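Local coordinates for BH2163 protein (Bacillus halodurans, PDB 5C6O) that probably acts as a multidrug efflux antiporter of the MATE family, exporting xenobiotics across the cell membrane, and is captured here with bound verapamil, at residues T41-Y46 and L186-L191. Numbering follows the deposited sequence.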
ATOM      1  N   THR A  41     -15.778   1.483   9.369  1.00157.55           N
ATOM      2  CA  THR A  41     -16.554   0.379   8.841  1.00166.08           C
ATOM      3  C   THR A  41     -17.548  -0.165   9.896  1.00177.48           C
ATOM      4  O   THR A  41     -18.745  -0.363   9.616  1.00183.44           O
ATOM      5  CB  THR A  41     -15.650  -0.738   8.333  1.00152.42           C
ATOM      6  OG1 THR A  41     -14.752  -1.099   9.392  1.00144.25           O
ATOM      7  CG2 THR A  41     -14.910  -0.311   7.011  1.00128.94           C
ATOM      8  N   ILE A  42     -17.068  -0.370  11.117  1.00166.97           N
ATOM      9  CA  ILE A  42     -17.988  -0.686  12.202  1.00170.97           C
ATOM     10  C   ILE A  42     -19.215   0.249  12.198  1.00165.86           C
ATOM     11  O   ILE A  42     -20.284  -0.121  12.677  1.00178.50           O
ATOM     12  CB  ILE A  42     -17.279  -0.784  13.585  1.00176.45           C
ATOM     13  CG1 ILE A  42     -16.919   0.587  14.142  1.00186.68           C
ATOM     14  CG2 ILE A  42     -16.053  -1.691  13.516  1.00170.89           C
ATOM     15  CD1 ILE A  42     -17.881   1.077  15.195  1.00192.35           C
ATOM     16  N   PHE A  43     -19.064   1.433  11.617  1.00165.58           N
ATOM     17  CA  PHE A  43     -20.190   2.321  11.375  1.00189.33           C
ATOM     18  C   PHE A  43     -21.078   1.861  10.222  1.00208.67           C
ATOM     19  O   PHE A  43     -22.294   1.693  10.384  1.00230.62           O
ATOM     20  CB  PHE A  43     -19.710   3.738  11.118  1.00190.14           C
ATOM     21  CG  PHE A  43     -19.016   4.354  12.289  1.00221.56           C
ATOM     22  CD1 PHE A  43     -18.167   5.445  12.113  1.00246.79           C
ATOM     23  CD2 PHE A  43     -19.207   3.851  13.578  1.00223.05           C
ATOM     24  CE1 PHE A  43     -17.528   6.027  13.204  1.00262.50           C
ATOM     25  CE2 PHE A  43     -18.567   4.423  14.669  1.00241.21           C
ATOM     26  CZ  PHE A  43     -17.726   5.512  14.484  1.00253.61           C
ATOM     27  N   ILE A  44     -20.479   1.663   9.057  1.00206.22           N
ATOM     28  CA  ILE A  44     -21.220   1.158   7.906  1.00227.96           C
ATOM     29  C   ILE A  44     -21.970  -0.139   8.253  1.00238.21           C
ATOM     30  O   ILE A  44     -22.981  -0.453   7.631  1.00265.66           O
ATOM     31  CB  ILE A  44     -20.301   0.945   6.684  1.00238.98           C
ATOM     32  CG1 ILE A  44     -19.271   2.082   6.578  1.00238.97           C
ATOM     33  CG2 ILE A  44     -21.124   0.819   5.401  1.00252.28           C
ATOM     34  CD1 ILE A  44     -17.987   1.703   5.859  1.00234.34           C
ATOM     35  N   SER A  45     -21.483  -0.878   9.254  1.00227.21           N
ATOM     36  CA  SER A  45     -22.201  -2.049   9.767  1.00214.98           C
ATOM     37  C   SER A  45     -23.222  -1.620  10.776  1.00204.39           C
ATOM     38  O   SER A  45     -23.479  -2.345  11.733  1.00217.96           O
ATOM     39  CB  SER A  45     -21.269  -3.037  10.454  1.00218.34           C
ATOM     40  OG  SER A  45     -20.232  -3.443   9.585  1.00245.64           O
ATOM     41  N   TYR A  46     -23.788  -0.437  10.585  1.00190.97           N
ATOM     42  CA  TYR A  46     -24.793   0.032  11.497  1.00200.19           C
ATOM     43  C   TYR A  46     -25.896   0.777  10.843  1.00206.52           C
ATOM     44  O   TYR A  46     -27.009   0.271  10.769  1.00240.38           O
ATOM     45  CB  TYR A  46     -24.186   0.856  12.602  1.00192.88           C
ATOM     46  CG  TYR A  46     -24.078   0.055  13.835  1.00213.06           C
ATOM     47  CD1 TYR A  46     -23.092  -0.932  13.954  1.00222.58           C
ATOM     48  CD2 TYR A  46     -24.979   0.239  14.877  1.00228.47           C
ATOM     49  CE1 TYR A  46     -22.989  -1.709  15.085  1.00255.39           C
ATOM     50  CE2 TYR A  46     -24.884  -0.527  16.025  1.00275.81           C
ATOM     51  CZ  TYR A  46     -23.887  -1.501  16.119  1.00290.25           C
ATOM     52  OH  TYR A  46     -23.773  -2.281  17.246  1.00333.97           O
ATOM     53  N   LEU A 186     -20.071  12.508  11.840  1.00168.24           N
ATOM     54  CA  LEU A 186     -20.836  13.657  11.353  1.00189.73           C
ATOM     55  C   LEU A 186     -21.893  13.355  10.284  1.00195.73           C
ATOM     56  O   LEU A 186     -23.070  13.632  10.496  1.00204.46           O
ATOM     57  CB  LEU A 186     -19.913  14.762  10.869  1.00203.88           C
ATOM     58  CG  LEU A 186     -20.487  16.144  11.176  1.00211.24           C
ATOM     59  CD1 LEU A 186     -21.615  16.480  10.215  1.00212.51           C
ATOM     60  CD2 LEU A 186     -20.973  16.232  12.624  1.00198.64           C
ATOM     61  N   PHE A 187     -21.489  12.827   9.134  1.00193.67           N
ATOM     62  CA  PHE A 187     -22.485  12.320   8.190  1.00207.69           C
ATOM     63  C   PHE A 187     -23.093  11.004   8.664  1.00221.09           C
ATOM     64  O   PHE A 187     -24.043  11.010   9.445  1.00226.94           O
ATOM     65  CB  PHE A 187     -21.892  12.159   6.809  1.00206.21           C
ATOM     66  CG  PHE A 187     -21.175  13.360   6.350  1.00209.20           C
ATOM     67  CD1 PHE A 187     -19.808  13.329   6.162  1.00208.64           C
ATOM     68  CD2 PHE A 187     -21.866  14.537   6.137  1.00216.67           C
ATOM     69  CE1 PHE A 187     -19.134  14.460   5.741  1.00225.05           C
ATOM     70  CE2 PHE A 187     -21.206  15.676   5.720  1.00225.33           C
ATOM     71  CZ  PHE A 187     -19.836  15.639   5.519  1.00227.54           C
ATOM     72  N   ILE A 188     -22.525   9.893   8.190  1.00223.13           N
ATOM     73  CA  ILE A 188     -22.981   8.533   8.494  1.00233.64           C
ATOM     74  C   ILE A 188     -24.071   8.467   9.604  1.00239.18           C
ATOM     75  O   ILE A 188     -25.266   8.534   9.276  1.00236.80           O
ATOM     76  CB  ILE A 188     -21.763   7.570   8.666  1.00246.81           C
ATOM     77  CG1 ILE A 188     -22.073   6.152   8.146  1.00277.31           C
ATOM     78  CG2 ILE A 188     -21.175   7.623  10.075  1.00247.76           C
ATOM     79  CD1 ILE A 188     -22.598   5.167   9.176  1.00312.19           C
ATOM     80  N   PHE A 189     -23.672   8.372  10.882  1.00230.19           N
ATOM     81  CA  PHE A 189     -24.608   8.304  12.027  1.00231.68           C
ATOM     82  C   PHE A 189     -25.232   9.643  12.411  1.00248.44           C
ATOM     83  O   PHE A 189     -26.397   9.696  12.804  1.00274.29           O
ATOM     84  CB  PHE A 189     -23.913   7.786  13.282  1.00224.77           C
ATOM     85  CG  PHE A 189     -23.918   6.307  13.419  1.00254.58           C
ATOM     86  CD1 PHE A 189     -22.832   5.561  12.988  1.00276.25           C
ATOM     87  CD2 PHE A 189     -24.991   5.656  14.017  1.00317.01           C
ATOM     88  CE1 PHE A 189     -22.818   4.184  13.127  1.00328.71           C
ATOM     89  CE2 PHE A 189     -24.990   4.275  14.158  1.00373.68           C
ATOM     90  CZ  PHE A 189     -23.897   3.541  13.715  1.00366.73           C
ATOM     91  N   GLY A 190     -24.435  10.711  12.353  1.00247.51           N
ATOM     92  CA  GLY A 190     -24.872  12.040  12.783  1.00238.91           C
ATOM     93  C   GLY A 190     -26.024  12.558  11.945  1.00238.10           C
ATOM     94  O   GLY A 190     -27.061  12.955  12.479  1.00261.64           O
ATOM     95  N   LEU A 191     -25.833  12.568  10.631  1.00213.34           N
ATOM     96  CA  LEU A 191     -26.926  12.773   9.691  1.00210.52           C
ATOM     97  C   LEU A 191     -27.488  11.401   9.345  1.00222.26           C
ATOM     98  O   LEU A 191     -27.607  10.536  10.209  1.00235.47           O
ATOM     99  CB  LEU A 191     -26.396  13.400   8.421  1.00204.04           C
ATOM    100  CG  LEU A 191     -25.957  14.844   8.431  1.00194.80           C
ATOM    101  CD1 LEU A 191     -24.822  15.022   7.436  1.00182.26           C
ATOM    102  CD2 LEU A 191     -27.162  15.708   8.099  1.00190.87           C
TER
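F189 reaches across from the end of helix 166-190 and brings its ring against both F43 and Y46, making the aromatic cluster that joins this helix to the end of helix 25-44. Its edge is turned toward the face of F43 in an offset edge-to-face pair, with ring centroids 5.5 Å apart and planes at 81°. The leading atom is CE1 of F189, which comes to 3.7 Å from CD2 of F43. The first torsion of F43, with CG anti to the carbonyl carbon (chi1 -64°), directs the ring beside the backbone N; its second torsion sets the tilt. Y46 meets the far end of the F189 ring, but obliquely: the two ring planes are inclined at 46° and their centroids lie 5.8 Å apart. The model brings CB of Y46 implausibly close to the ring edge of F189, so the fine detail of this pair is doubtful.

Aliphatic packing comes from I188. I188 CD1 lies 3.8 Å from CB of F43 and 3.7 Å from its O. F189 CE1 also reaches F43 CB, and I188 CG2 sits obliquely beside the F43 ring. The side chains thus meet through carbon atoms alone.

The backbone of S45 turns out of helix 25-44, its N still bonded to O of T41, while helix 166-190 opens into a pi-type turn over 186-190 and is kinked at I188 and F189. Next to the contact, I44 touches V195 and F187 touches I200 and A201, all on helix 195-215, and I188 also packs on A47. Such apolar and aromatic contact between the ends of neighbouring helices is characteristic of a helical membrane bundle; here it joins two predicted transmembrane helices of the MATE transporter, with the side chain of I44 about 7 Å from the bound verapamil.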